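Local coordinates for protein endo-1,4-beta-xylanase C (Paenibacillus barcinonensis, PDB 4XUP) that cleaves the beta-1,4 linkages of xylan as a whole enzyme, this N-terminal piece being its tandem of two family 22 carbohydrate-binding modules, at residues D88-V93 against Y136-D141; E94-N99 against Q129-L134; R213-H218 against K309-V314; H218-E223 against F322-V327. All coordinates share one frame; numbering follows the deposited sequence.

Interaction 1. Residues D88-V93 against Y136-D141; sequences DLKFTV and YLESTD
Tyr136 pairs with Thr92 through two backbone bonds, Thr92 N to Tyr136 O at 2.9 Å and Tyr136 N to Thr92 O at 2.8 Å. Its CG sits between the backbone N and the carbonyl carbon (chi1 65°), which lays the ring alongside Thr92. Thr92 CB stands over one face, 4.0 Å from the centroid of the Tyr136 ring, and Arg27 makes a cation-pi contact with the same ring. Leu137 points to the other side of the sheet. Its CD1 lies over a face of the Phe91 ring, 4.2 Å from the centroid, and Leu121 of strand 119-125 packs on both residues. This is the antiparallel pairing of strands 87-96 and 132-139 in the beta-sandwich of the first binding module. Phe91 and Leu137 face the core between its sheets. Glu138 returns to the side of Tyr136, Thr92 and Lys90. Its backbone makes two bonds with Lys90, and its extended chain brings OE1 to Thr92 OG1, which donates a 2.7 Å bond. Lys90 runs beside Glu138, with NZ 4.8 Å from Glu138 OE1. At Ser139, OG is anti to the backbone N (chi1 179°) and donates to Asp88 O at 2.7 Å, from above the carbonyl plane.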
# COMPACT_ATOMS: atom_id res chain seq x y z
N ASP A 88 -7.53 17.23 24.02
CA ASP A 88 -7.01 16.26 23.04
C ASP A 88 -8.01 16.04 21.88
O ASP A 88 -9.18 15.73 22.09
CB ASP A 88 -6.65 14.95 23.73
CG ASP A 88 -5.40 15.08 24.67
OD1 ASP A 88 -5.00 16.21 25.09
OD2 ASP A 88 -4.81 14.04 24.99
N LEU A 89 -7.52 16.24 20.66
CA LEU A 89 -8.30 16.10 19.42
C LEU A 89 -7.78 15.03 18.47
O LEU A 89 -6.59 14.82 18.33
CB LEU A 89 -8.31 17.39 18.61
CG LEU A 89 -9.46 18.34 18.91
CD1 LEU A 89 -9.37 18.75 20.37
CD2 LEU A 89 -9.43 19.58 18.03
N LYS A 90 -8.71 14.40 17.78
CA LYS A 90 -8.39 13.41 16.76
C LYS A 90 -9.51 13.25 15.72
O LYS A 90 -10.68 13.53 15.97
CB LYS A 90 -8.05 12.05 17.35
CG LYS A 90 -9.22 11.34 17.94
CD LYS A 90 -8.79 10.03 18.59
CE LYS A 90 -10.00 9.24 19.02
NZ LYS A 90 -9.70 7.90 19.55
N PHE A 91 -9.08 12.75 14.58
CA PHE A 91 -9.97 12.33 13.53
C PHE A 91 -10.34 10.86 13.73
O PHE A 91 -9.49 10.00 14.03
CB PHE A 91 -9.34 12.46 12.16
CG PHE A 91 -9.28 13.87 11.66
CD1 PHE A 91 -10.45 14.60 11.42
CD2 PHE A 91 -8.05 14.47 11.40
CE1 PHE A 91 -10.41 15.89 10.91
CE2 PHE A 91 -8.01 15.76 10.91
CZ PHE A 91 -9.18 16.48 10.67
N THR A 92 -11.62 10.60 13.56
CA THR A 92 -12.19 9.26 13.63
C THR A 92 -13.08 9.06 12.44
O THR A 92 -13.79 9.95 12.01
CB THR A 92 -13.02 9.07 14.92
OG1 THR A 92 -12.18 9.22 16.06
CG2 THR A 92 -13.64 7.66 14.99
N VAL A 93 -13.10 7.83 11.97
CA VAL A 93 -14.06 7.40 10.94
C VAL A 93 -15.06 6.40 11.52
O VAL A 93 -14.71 5.30 11.94
CB VAL A 93 -13.37 6.77 9.71
CG1 VAL A 93 -14.40 6.31 8.70
CG2 VAL A 93 -12.43 7.78 9.08
N TYR A 136 -15.18 12.28 11.33
CA TYR A 136 -15.47 13.31 12.28
C TYR A 136 -14.26 13.69 13.15
O TYR A 136 -13.35 12.90 13.35
CB TYR A 136 -16.69 13.03 13.12
CG TYR A 136 -16.64 11.85 14.08
CD1 TYR A 136 -16.73 10.56 13.62
CD2 TYR A 136 -16.62 12.05 15.46
CE1 TYR A 136 -16.76 9.48 14.50
CE2 TYR A 136 -16.61 10.99 16.36
CZ TYR A 136 -16.70 9.70 15.88
OH TYR A 136 -16.75 8.64 16.77
N LEU A 137 -14.32 14.91 13.64
CA LEU A 137 -13.29 15.48 14.48
C LEU A 137 -13.77 15.58 15.92
O LEU A 137 -14.66 16.35 16.25
CB LEU A 137 -12.89 16.85 13.97
CG LEU A 137 -11.82 17.59 14.80
CD1 LEU A 137 -10.50 16.84 14.83
CD2 LEU A 137 -11.62 19.00 14.25
N GLU A 138 -13.10 14.84 16.77
CA GLU A 138 -13.57 14.47 18.09
C GLU A 138 -12.63 14.92 19.18
O GLU A 138 -11.42 14.89 18.99
CB GLU A 138 -13.53 12.92 18.16
CG GLU A 138 -14.57 12.25 19.00
CD GLU A 138 -14.47 10.73 18.97
OE1 GLU A 138 -13.71 10.14 18.15
OE2 GLU A 138 -15.20 10.10 19.78
N SER A 139 -13.17 15.18 20.36
CA SER A 139 -12.35 15.32 21.55
C SER A 139 -12.90 14.56 22.73
O SER A 139 -14.11 14.51 22.94
CB SER A 139 -12.22 16.78 21.96
OG SER A 139 -11.44 16.88 23.15
N THR A 140 -12.00 14.03 23.54
CA THR A 140 -12.41 13.35 24.82
C THR A 140 -13.01 14.35 25.82
O THR A 140 -13.86 14.00 26.62
CB THR A 140 -11.27 12.58 25.51
OG1 THR A 140 -10.10 13.42 25.61
CG2 THR A 140 -10.95 11.33 24.70
N ASP A 141 -12.56 15.60 25.72
CA ASP A 141 -13.20 16.72 26.41
C ASP A 141 -14.53 17.01 25.69
O ASP A 141 -14.57 17.58 24.61
CB ASP A 141 -12.31 17.97 26.47
CG ASP A 141 -12.98 19.14 27.22
OD1 ASP A 141 -14.17 19.06 27.57
OD2 ASP A 141 -12.30 20.17 27.42

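Interaction 2. Residues E94-N99 against Q129-L134. Unlike the reference sequence in segment 94-99: Gly98 (reference Arg).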
# COMPACT_ATOMS: atom_id res chain seq x y z
N GLU A 94 -16.30 6.81 11.49
CA GLU A 94 -17.43 5.90 11.77
C GLU A 94 -17.76 5.19 10.51
O GLU A 94 -18.12 5.80 9.51
CB GLU A 94 -18.69 6.65 12.22
CG GLU A 94 -19.82 5.76 12.71
CD GLU A 94 -21.02 6.57 13.19
OE1 GLU A 94 -21.73 7.12 12.30
OE2 GLU A 94 -21.22 6.65 14.44
N ARG A 95 -17.70 3.88 10.60
CA ARG A 95 -17.88 3.00 9.43
C ARG A 95 -18.94 1.95 9.68
O ARG A 95 -18.99 1.28 10.73
CB ARG A 95 -16.55 2.31 9.07
CG ARG A 95 -16.63 1.29 7.94
CD ARG A 95 -15.26 0.85 7.49
NE ARG A 95 -14.50 0.38 8.65
CZ ARG A 95 -14.53 -0.86 9.15
NH1 ARG A 95 -15.24 -1.82 8.57
NH2 ARG A 95 -13.81 -1.15 10.22
N ARG A 96 -19.80 1.79 8.70
CA ARG A 96 -20.74 0.67 8.71
C ARG A 96 -20.08 -0.49 8.02
O ARG A 96 -19.86 -0.45 6.80
CB ARG A 96 -22.05 1.04 8.00
CG ARG A 96 -23.15 1.49 8.92
CD ARG A 96 -24.41 1.81 8.14
NE ARG A 96 -25.21 2.84 8.80
CZ ARG A 96 -26.36 3.27 8.31
NH1 ARG A 96 -26.86 2.76 7.17
NH2 ARG A 96 -27.04 4.21 8.96
N ASP A 97 -19.86 -1.55 8.78
CA ASP A 97 -19.17 -2.75 8.26
C ASP A 97 -20.08 -3.56 7.31
O ASP A 97 -21.18 -3.13 6.92
CB ASP A 97 -18.49 -3.62 9.36
CG ASP A 97 -19.47 -4.45 10.18
OD1 ASP A 97 -20.61 -4.68 9.76
OD2 ASP A 97 -19.06 -4.89 11.27
N GLY A 98 -19.55 -4.71 6.90
CA GLY A 98 -20.18 -5.53 5.84
C GLY A 98 -21.59 -5.98 6.16
O GLY A 98 -22.42 -6.17 5.24
N ASN A 99 -21.85 -6.16 7.46
CA ASN A 99 -23.18 -6.57 7.95
C ASN A 99 -23.92 -5.46 8.69
O ASN A 99 -24.82 -5.71 9.47
CB ASN A 99 -23.15 -7.90 8.72
CG ASN A 99 -22.17 -7.91 9.83
OD1 ASN A 99 -22.29 -7.12 10.75
ND2 ASN A 99 -21.20 -8.84 9.81
N GLN A 129 -13.97 -3.40 4.16
CA GLN A 129 -15.42 -3.64 4.01
C GLN A 129 -16.25 -2.59 4.65
O GLN A 129 -16.06 -2.28 5.82
CB GLN A 129 -15.85 -4.97 4.60
CG GLN A 129 -16.10 -5.97 3.48
CD GLN A 129 -17.26 -6.86 3.79
OE1 GLN A 129 -18.34 -6.72 3.22
NE2 GLN A 129 -17.04 -7.82 4.70
N GLY A 130 -17.16 -2.05 3.88
CA GLY A 130 -18.06 -1.06 4.40
C GLY A 130 -19.00 -0.37 3.46
O GLY A 130 -18.80 -0.32 2.25
N SER A 131 -20.07 0.11 4.05
CA SER A 131 -21.24 0.57 3.28
C SER A 131 -21.31 2.08 3.32
O SER A 131 -21.65 2.72 2.32
CB SER A 131 -22.56 -0.07 3.75
OG SER A 131 -22.73 0.12 5.12
N SER A 132 -21.01 2.65 4.47
CA SER A 132 -20.97 4.12 4.62
C SER A 132 -19.78 4.50 5.48
O SER A 132 -19.30 3.70 6.30
CB SER A 132 -22.23 4.64 5.28
OG SER A 132 -22.22 4.37 6.67
N LEU A 133 -19.27 5.69 5.22
CA LEU A 133 -18.12 6.23 5.96
C LEU A 133 -18.36 7.67 6.34
O LEU A 133 -18.66 8.53 5.51
CB LEU A 133 -16.81 6.14 5.19
CG LEU A 133 -16.16 4.77 5.38
CD1 LEU A 133 -16.89 3.84 4.46
CD2 LEU A 133 -14.68 4.74 5.09
N LEU A 134 -18.18 7.90 7.63
CA LEU A 134 -18.35 9.20 8.21
C LEU A 134 -17.12 9.63 9.02
O LEU A 134 -16.81 9.07 10.04
CB LEU A 134 -19.59 9.26 9.08
CG LEU A 134 -19.84 10.69 9.58
CD1 LEU A 134 -20.48 11.58 8.53
CD2 LEU A 134 -20.67 10.71 10.87
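Arg95 reaches across to Gln129 with its side chain, while Arg95 and Leu133 form a non-hydrogen-bonded antiparallel pair. Arg95 CB leaves the strand on the same face as Leu133 and lies 4.1 Å from Ser132 O. Arg95 CG is anti to the backbone N (chi1 175°) and passes 4.0 Å from Ser132 O, with Leu133 CD1 a little beyond. Arg95 CD comes next, 3.6 Å from Gln129 O. The chain then bends at chi3 (53°), and this turn swings the guanidinium round to the same carbonyl. Arg95 CZ is 3.9 Å from Gln129 O, and Arg95 NH1 donates to Gln129 O at 2.9 Å. The approach is nearly straight on to the carbonyl, but the N-H is bent (141°) and the oxygen is tilted from the guanidinium plane. NE forms a salt bridge with Asp105, so the group is held from two directions. Its charge is probably balanced there.

On the other face, Glu94 and Leu134 run side by side. Their backbones make two bonds, Glu94 N to Leu134 O at 2.7 Å and Leu134 N to Glu94 O at 2.8 Å. The carboxylate of Glu94 turns to Tyr104 and Arg27. Further on, Arg96 N donates to Ser132 O, and Arg96 O accepts from Ser131 N at 2.8 Å. Asp97 OD1 accepts from Asn99 N, an Asx turn that starts the reversal towards strand 102-106.

This is the end of an antiparallel strand pair, 87-96 with 132-139, where the pairing passes into loops, in the beta-sandwich of the first module.

Interaction 3. Residues R213-H218 against K309-V314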
# COMPACT_ATOMS: atom_id res chain seq x y z
N ARG A 213 20.70 -9.13 -20.27
CA ARG A 213 21.24 -10.29 -19.58
C ARG A 213 22.43 -10.78 -20.37
O ARG A 213 22.41 -10.76 -21.60
CB ARG A 213 20.19 -11.40 -19.42
CG ARG A 213 18.98 -10.96 -18.60
CD ARG A 213 17.87 -12.00 -18.60
NE ARG A 213 18.26 -13.22 -17.88
CZ ARG A 213 18.36 -14.44 -18.41
NH1 ARG A 213 18.04 -14.69 -19.68
NH2 ARG A 213 18.74 -15.45 -17.64
N SER A 214 23.48 -11.14 -19.64
CA SER A 214 24.74 -11.69 -20.19
C SER A 214 25.23 -12.92 -19.45
O SER A 214 26.27 -13.49 -19.79
CB SER A 214 25.89 -10.64 -20.19
OG SER A 214 26.26 -10.28 -18.88
N GLU A 215 24.46 -13.33 -18.46
CA GLU A 215 24.75 -14.56 -17.70
C GLU A 215 23.42 -15.23 -17.39
O GLU A 215 22.37 -14.61 -17.40
CB GLU A 215 25.48 -14.26 -16.41
CG GLU A 215 26.82 -13.54 -16.57
CD GLU A 215 27.94 -14.42 -17.11
OE1 GLU A 215 27.75 -15.65 -17.28
OE2 GLU A 215 29.03 -13.87 -17.39
N THR A 216 23.46 -16.53 -17.16
CA THR A 216 22.22 -17.31 -16.97
C THR A 216 21.51 -16.96 -15.63
O THR A 216 20.28 -16.89 -15.52
CB THR A 216 22.61 -18.80 -17.10
OG1 THR A 216 21.53 -19.58 -17.59
CG2 THR A 216 23.15 -19.36 -15.79
N TYR A 217 22.35 -16.72 -14.62
CA TYR A 217 21.95 -16.33 -13.27
C TYR A 217 21.35 -14.90 -13.17
O TYR A 217 20.77 -14.53 -12.16
CB TYR A 217 23.11 -16.50 -12.28
CG TYR A 217 24.30 -15.57 -12.46
CD1 TYR A 217 24.35 -14.32 -11.84
CD2 TYR A 217 25.42 -15.97 -13.21
CE1 TYR A 217 25.44 -13.47 -11.99
CE2 TYR A 217 26.52 -15.12 -13.37
CZ TYR A 217 26.52 -13.88 -12.75
OH TYR A 217 27.59 -13.01 -12.93
N HIS A 218 21.50 -14.12 -14.23
CA HIS A 218 20.88 -12.81 -14.32
C HIS A 218 19.36 -12.92 -14.39
O HIS A 218 18.79 -13.61 -15.24
CB HIS A 218 21.38 -12.01 -15.53
CG HIS A 218 22.81 -11.56 -15.39
ND1 HIS A 218 23.51 -11.01 -16.43
CD2 HIS A 218 23.64 -11.55 -14.33
CE1 HIS A 218 24.73 -10.69 -16.03
NE2 HIS A 218 24.83 -10.99 -14.76
N LYS A 309 24.48 -22.44 -16.74
CA LYS A 309 25.64 -22.84 -17.55
C LYS A 309 26.83 -21.97 -17.19
O LYS A 309 26.66 -20.83 -16.77
CB LYS A 309 25.42 -22.63 -19.05
CG LYS A 309 24.25 -23.34 -19.69
CD LYS A 309 23.99 -22.69 -21.05
CE LYS A 309 23.50 -23.66 -22.11
NZ LYS A 309 22.17 -24.20 -21.74
N GLN A 310 28.03 -22.49 -17.45
CA GLN A 310 29.27 -21.71 -17.26
C GLN A 310 29.40 -20.64 -18.35
O GLN A 310 28.89 -20.83 -19.45
CB GLN A 310 30.49 -22.65 -17.26
CG GLN A 310 31.82 -22.04 -16.77
CD GLN A 310 31.68 -21.37 -15.38
OE1 GLN A 310 31.48 -22.10 -14.44
NE2 GLN A 310 31.80 -20.00 -15.24
N SER A 311 30.05 -19.52 -18.01
CA SER A 311 30.19 -18.34 -18.91
C SER A 311 30.62 -18.69 -20.33
O SER A 311 30.04 -18.20 -21.30
CB SER A 311 31.19 -17.32 -18.36
OG SER A 311 30.59 -16.54 -17.35
N SER A 312 31.64 -19.55 -20.44
CA SER A 312 32.17 -20.02 -21.74
C SER A 312 31.11 -20.67 -22.67
O SER A 312 31.14 -20.49 -23.89
CB SER A 312 33.37 -20.96 -21.54
OG SER A 312 33.07 -22.02 -20.64
N GLU A 313 30.16 -21.39 -22.07
CA GLU A 313 29.07 -22.05 -22.81
C GLU A 313 27.75 -21.23 -22.98
O GLU A 313 26.73 -21.73 -23.50
CB GLU A 313 28.80 -23.39 -22.14
CG GLU A 313 27.98 -24.36 -23.00
CD GLU A 313 27.58 -25.63 -22.26
OE1 GLU A 313 26.99 -26.52 -22.91
OE2 GLU A 313 27.86 -25.75 -21.02
N VAL A 314 27.80 -19.97 -22.59
CA VAL A 314 26.60 -19.10 -22.59
C VAL A 314 26.30 -18.58 -23.99
O VAL A 314 27.11 -17.86 -24.58
CB VAL A 314 26.74 -17.88 -21.65
CG1 VAL A 314 25.63 -16.85 -21.89
CG2 VAL A 314 26.70 -18.32 -20.20
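This is a loop-to-loop contact at the surface of the second binding module. The loop between strands 206-211 and 221-223 meets the loop between strands 297-305 and 322-331, which carries a short 3-10 turn at 311-313. Between 213-218 and 309-314 the contacts are few and small. Glu215 makes the polar one. Its chain bends at chi2 (-73°), which turns the carboxylate towards Ser311. Ser311 OG donates to Glu215 OE1 at 3.0 Å, on the syn side and 20° out of the carboxylate plane. Glu215 OE2 is nearly as close to Ser311 OG, at 3.1 Å, so the hydroxyl sits before both oxygens. Val314 points at the first loop. Val314 CG1 is 4.0 Å from Ser214 O, and Val314 CG2 is 4.1 Å from Glu215 OE1. Thr216 also points across, with CG2 3.5 Å from Lys309 N. Its OG1 bonds instead to Pro307 O and Thr306.

Arg213 NE and NH2 both donate to His218 O, side-on and in the guanidinium plane. Arg213 NH1 binds Asp318 O and Ile320 O, tying the two loops together beyond 309-314. Glu215 CB covers the centre of one face of the His218 ring, and Ser214 N donates to His218 ND1. Ser311 thus gives one hydroxyl to a carboxylate, while valine and threonine methyls touch polar atoms. The direct link is slight and mostly not directional.

Interaction 4. Residues H218-E223 against F322-V327. With CA (calcium ion), chain H.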
# COMPACT_ATOMS: atom_id res chain seq x y z
N HIS A 218 21.50 -14.12 -14.23
CA HIS A 218 20.88 -12.81 -14.32
C HIS A 218 19.36 -12.92 -14.39
O HIS A 218 18.79 -13.61 -15.24
CB HIS A 218 21.38 -12.01 -15.53
CG HIS A 218 22.81 -11.56 -15.39
ND1 HIS A 218 23.51 -11.01 -16.43
CD2 HIS A 218 23.64 -11.55 -14.33
CE1 HIS A 218 24.73 -10.69 -16.03
NE2 HIS A 218 24.83 -10.99 -14.76
N GLY A 219 18.72 -12.15 -13.53
CA GLY A 219 17.26 -12.11 -13.46
C GLY A 219 16.77 -11.27 -12.30
O GLY A 219 17.58 -10.81 -11.50
N PRO A 220 15.45 -11.03 -12.22
CA PRO A 220 14.92 -10.15 -11.21
C PRO A 220 14.84 -10.84 -9.85
O PRO A 220 14.46 -12.01 -9.76
CB PRO A 220 13.53 -9.84 -11.73
CG PRO A 220 13.11 -11.10 -12.38
CD PRO A 220 14.37 -11.70 -12.96
N LEU A 221 15.20 -10.09 -8.82
CA LEU A 221 15.33 -10.61 -7.47
C LEU A 221 14.64 -9.65 -6.52
O LEU A 221 14.76 -8.42 -6.64
CB LEU A 221 16.81 -10.82 -7.08
CG LEU A 221 17.12 -11.39 -5.67
CD1 LEU A 221 18.38 -12.25 -5.67
CD2 LEU A 221 17.25 -10.30 -4.61
N VAL A 222 14.00 -10.22 -5.51
CA VAL A 222 13.46 -9.42 -4.41
C VAL A 222 13.53 -10.12 -3.06
O VAL A 222 13.24 -11.32 -2.94
CB VAL A 222 12.03 -8.98 -4.69
CG1 VAL A 222 11.08 -10.16 -4.75
CG2 VAL A 222 11.57 -7.94 -3.65
N GLU A 223 13.92 -9.33 -2.06
CA GLU A 223 13.97 -9.78 -0.65
C GLU A 223 12.53 -9.94 -0.14
O GLU A 223 11.73 -9.01 -0.27
CB GLU A 223 14.74 -8.81 0.24
CG GLU A 223 14.74 -9.14 1.74
CD GLU A 223 15.68 -10.27 2.13
OE1 GLU A 223 16.91 -10.14 1.88
OE2 GLU A 223 15.19 -11.26 2.72
N PHE A 322 13.26 -11.45 -20.42
CA PHE A 322 11.94 -11.92 -20.05
C PHE A 322 11.22 -11.04 -19.04
O PHE A 322 11.82 -10.20 -18.34
CB PHE A 322 12.01 -13.36 -19.56
CG PHE A 322 12.77 -13.54 -18.29
CD1 PHE A 322 12.12 -13.42 -17.07
CD2 PHE A 322 14.12 -13.86 -18.32
CE1 PHE A 322 12.82 -13.61 -15.88
CE2 PHE A 322 14.84 -14.05 -17.13
CZ PHE A 322 14.19 -13.92 -15.91
N TYR A 323 9.93 -11.27 -18.98
CA TYR A 323 9.01 -10.48 -18.17
C TYR A 323 8.48 -11.35 -17.04
O TYR A 323 8.32 -12.56 -17.18
CB TYR A 323 7.83 -9.95 -18.97
CG TYR A 323 8.21 -9.20 -20.23
CD1 TYR A 323 8.51 -9.86 -21.40
CD2 TYR A 323 8.24 -7.80 -20.25
CE1 TYR A 323 8.85 -9.16 -22.56
CE2 TYR A 323 8.57 -7.09 -21.40
CZ TYR A 323 8.89 -7.77 -22.54
OH TYR A 323 9.23 -7.06 -23.67
N VAL A 324 8.26 -10.70 -15.92
CA VAL A 324 7.63 -11.30 -14.78
C VAL A 324 6.49 -10.41 -14.30
O VAL A 324 6.52 -9.20 -14.46
CB VAL A 324 8.70 -11.47 -13.72
CG1 VAL A 324 8.14 -11.62 -12.33
CG2 VAL A 324 9.53 -12.67 -14.10
N ASP A 325 5.46 -11.05 -13.76
CA ASP A 325 4.20 -10.36 -13.33
C ASP A 325 3.40 -11.22 -12.37
O ASP A 325 3.69 -12.41 -12.20
CB ASP A 325 3.33 -10.03 -14.54
CG ASP A 325 2.28 -8.96 -14.27
OD1 ASP A 325 2.18 -8.43 -13.14
OD2 ASP A 325 1.53 -8.64 -15.19
N ASP A 326 2.44 -10.57 -11.70
CA ASP A 326 1.52 -11.21 -10.70
C ASP A 326 2.26 -12.16 -9.75
O ASP A 326 1.97 -13.36 -9.63
CB ASP A 326 0.32 -11.87 -11.37
CG ASP A 326 -0.60 -10.84 -12.05
OD1 ASP A 326 -0.51 -9.62 -11.76
OD2 ASP A 326 -1.45 -11.26 -12.87
N VAL A 327 3.29 -11.59 -9.14
CA VAL A 327 4.14 -12.29 -8.17
C VAL A 327 3.39 -12.30 -6.87
O VAL A 327 2.89 -11.28 -6.44
CB VAL A 327 5.49 -11.58 -7.91
CG1 VAL A 327 6.32 -12.35 -6.89
CG2 VAL A 327 6.27 -11.45 -9.19
CA CA H . 0.80 -6.62 -14.06
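Pro220 packs against Phe322 and Val324 in the interior of the second binding module. The proline ring presents two different carbons to the strand. Its CD meets the far end of the phenylalanine, 3.7 Å from Phe322 CZ. Its CG looks along to Val324, 4.3 Å from Val324 CG2. Phe322 holds CG between its backbone N and carbonyl carbon (chi1 66°), and this places the ring tip by Pro220 and Gly219. The ring plane is turned across the CA-CB-CG plane (chi2 89°), which brings its CE1-CZ side to Pro220 CD. His218 O lies at the ring's edge, 4.4 Å from Phe322 CE2, and Val324 CG2 lies in the plane at the edge too. Gly219 CA is 4.3 Å from Phe322 CZ.

Further along the strand, Asp325 has CG anti to the backbone N (chi1 -161°), which carries the carboxylate to the calcium ion. The grip is bidentate, with Asp325 OD1 at 2.5 Å and Asp325 OD2 at 2.4 Å. Asp177 O, Glu179 OE2, Ser204 OG and Arg206 O complete the site. Asp326 N also donates to Asp325 OD1, at 2.6 Å. Asp326 and Val327 both face Ala176 in a G1 beta bulge.

The apolar cluster lies between two sheets. Strand 322-331 pairs with 172-176, 206-211 and 233-241, whereas strand 221-223 edges the opposing sheet beside 297-305. Leu208 and Thr210 touch Pro220, Ala304 touches Phe322, and Phe238 packs on Val324.

The four contacts fall into two pairs, one in each binding module. Interactions 1 and 2 come first along the chain and share strands 87-96 and 132-139. Interaction 2 is nested inside the loop closed by interaction 1, and their centres are about 18 Å apart. Interactions 3 and 4 follow in the second module. They share His218, their segments alternate along the chain, and their centres lie about 17 Å apart. Arg213 NE touches Phe322 CE2 at 3.6 Å between them. The pairs lie on opposite sides of the chain's centre, with interactions 1 and 3 about 61 Å apart between centres. None of these four contacts bridges the two modules; each pair lies within one.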